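Local coordinates for protein endolytic peptidoglycan transglycosylase RlpA (Pseudomonas aeruginosa, PDB 6I05) that cleaves peptidoglycan glycan strands as a lytic transglycosylase, strongly preferring naked strands that lack stem peptides, and carries a SPOR domain, at residues D15-L20 against V32-V37. Sequence-based numbering, arbitrary orientation.
Sequences DAAELL and VFISSV
I34 turns CG1 anti to its own carbonyl carbon (chi1 -64°) and then runs extended, carrying CD1 out from the strand to the flank of the helix. E18 starts out from the helix pointing away from the strand, but its CG, set beside the backbone N, already nears I34, and a bend at chi2 (-80°) brings the carboxylate close to CD1. The two side chains meet at about a right angle, and one methyl does all the touching: in the conformer described, I34 CD1 lies 3.5 Å from E18 CD and 3.9 Å from E18 CG, with both carboxylate oxygens close by. A second conformer of E18 was modelled, so this half of the contact is less certain. On the inner side the same methyl rests on buried A17, 3.9 Å from A17 CB and 3.8 Å from A17 C. I34 CD1 thus sits in the angle between A17 and the E18 side chain, in van der Waals contact alone. With just a methyl on A17, the backbones can approach to 7.1 Å between A17 CA and I34 CA. This is the edge of the helix-on-sheet layer of the SPOR fold: helix 14-25 lies over one face of the antiparallel sheet, A17 also packs on H45 and V47 of strand 42-52 and on F11 of strand 4-11, and I34, on outermost strand 32-39, reaches K21 one turn further along the helix.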
loop_
_atom_site.group_PDB
_atom_site.type_symbol
_atom_site.label_atom_id
_atom_site.label_comp_id
_atom_site.label_asym_id
_atom_site.label_seq_id
_atom_site.Cartn_x
_atom_site.Cartn_y
_atom_site.Cartn_z
ATOM N N ASP A 15 13.214 3.874 -4.321
ATOM C CA ASP A 15 13.691 3.594 -2.969
ATOM C C ASP A 15 12.638 3.961 -1.934
ATOM O O ASP A 15 12.473 3.261 -0.927
ATOM C CB ASP A 15 14.972 4.373 -2.684
ATOM C CG ASP A 15 16.219 3.689 -3.214
ATOM O OD1 ASP A 15 16.128 2.576 -3.773
ATOM O OD2 ASP A 15 17.300 4.288 -3.064
ATOM N N ALA A 16 11.920 5.065 -2.159
ATOM C CA ALA A 16 10.874 5.464 -1.226
ATOM C C ALA A 16 9.734 4.458 -1.225
ATOM O O ALA A 16 9.172 4.146 -0.169
ATOM C CB ALA A 16 10.367 6.865 -1.576
ATOM N N ALA A 17 9.368 3.949 -2.405
ATOM C CA ALA A 17 8.331 2.927 -2.484
ATOM C C ALA A 17 8.784 1.641 -1.805
ATOM O O ALA A 17 8.029 1.038 -1.035
ATOM C CB ALA A 17 7.946 2.676 -3.940
ATOM N N GLU A 18 10.023 1.215 -2.065
ATOM C CA GLU A 18 10.532 0.007 -1.424
ATOM C C GLU A 18 10.614 0.178 0.085
ATOM O O GLU A 18 10.365 -0.770 0.837
ATOM C CB GLU A 18 11.899 -0.364 -1.999
ATOM C CG GLU A 18 11.875 -0.756 -3.474
ATOM C CD GLU A 18 11.421 -2.190 -3.699
ATOM O OE1 GLU A 18 11.196 -2.909 -2.707
ATOM O OE2 GLU A 18 11.291 -2.601 -4.872
ATOM N N LEU A 19 10.964 1.382 0.550
ATOM C CA LEU A 19 11.042 1.617 1.987
ATOM C C LEU A 19 9.669 1.491 2.629
ATOM O O LEU A 19 9.516 0.829 3.661
ATOM C CB LEU A 19 11.643 2.991 2.262
ATOM C CG LEU A 19 11.741 3.378 3.735
ATOM C CD1 LEU A 19 12.568 2.367 4.517
ATOM C CD2 LEU A 19 12.334 4.773 3.884
ATOM N N LEU A 20 8.652 2.114 2.026
ATOM C CA LEU A 20 7.305 1.981 2.566
ATOM C C LEU A 20 6.849 0.528 2.544
ATOM O O LEU A 20 6.244 0.048 3.508
ATOM C CB LEU A 20 6.323 2.879 1.812
ATOM C CG LEU A 20 4.871 2.777 2.295
ATOM C CD1 LEU A 20 4.750 3.108 3.776
ATOM C CD2 LEU A 20 3.965 3.672 1.469
ATOM N N VAL A 32 2.360 -7.302 0.600
ATOM C CA VAL A 32 2.638 -5.917 0.243
ATOM C C VAL A 32 3.443 -5.941 -1.046
ATOM O O VAL A 32 4.378 -6.737 -1.182
ATOM C CB VAL A 32 3.428 -5.197 1.357
ATOM C CG1 VAL A 32 3.571 -3.720 1.046
ATOM C CG2 VAL A 32 2.768 -5.397 2.721
ATOM N N PHE A 33 3.082 -5.087 -2.000
ATOM C CA PHE A 33 3.736 -5.133 -3.296
ATOM C C PHE A 33 3.748 -3.741 -3.899
ATOM O O PHE A 33 2.995 -2.855 -3.489
ATOM C CB PHE A 33 3.060 -6.145 -4.235
ATOM C CG PHE A 33 1.606 -5.869 -4.498
ATOM C CD1 PHE A 33 0.619 -6.326 -3.637
ATOM C CD2 PHE A 33 1.225 -5.162 -5.635
ATOM C CE1 PHE A 33 -0.721 -6.077 -3.909
ATOM C CE2 PHE A 33 -0.106 -4.914 -5.903
ATOM C CZ PHE A 33 -1.081 -5.371 -5.040
ATOM N N ILE A 34 4.602 -3.563 -4.894
ATOM C CA ILE A 34 4.694 -2.317 -5.639
ATOM C C ILE A 34 4.168 -2.568 -7.039
ATOM O O ILE A 34 4.559 -3.544 -7.689
ATOM C CB ILE A 34 6.137 -1.788 -5.671
ATOM C CG1 ILE A 34 6.580 -1.438 -4.247
ATOM C CG2 ILE A 34 6.242 -0.562 -6.586
ATOM C CD1 ILE A 34 8.072 -1.257 -4.092
ATOM N N SER A 35 3.261 -1.714 -7.491
ATOM C CA SER A 35 2.758 -1.747 -8.859
ATOM C C SER A 35 3.215 -0.452 -9.519
ATOM O O SER A 35 2.753 0.634 -9.158
ATOM C CB SER A 35 1.237 -1.871 -8.877
ATOM O OG SER A 35 0.729 -1.653 -10.176
ATOM N N SER A 36 4.142 -0.564 -10.457
ATOM C CA SER A 36 4.723 0.593 -11.121
ATOM C C SER A 36 4.073 0.767 -12.486
ATOM O O SER A 36 3.937 -0.204 -13.240
ATOM C CB SER A 36 6.230 0.396 -11.285
ATOM O OG SER A 36 6.845 0.165 -10.029
ATOM N N VAL A 37 3.686 2.004 -12.810
ATOM C CA VAL A 37 3.009 2.313 -14.063
ATOM C C VAL A 37 3.550 3.620 -14.626
ATOM O O VAL A 37 4.148 4.429 -13.913
ATOM C CB VAL A 37 1.478 2.404 -13.882
ATOM C CG1 VAL A 37 0.892 1.036 -13.517
ATOM C CG2 VAL A 37 1.124 3.444 -12.823
#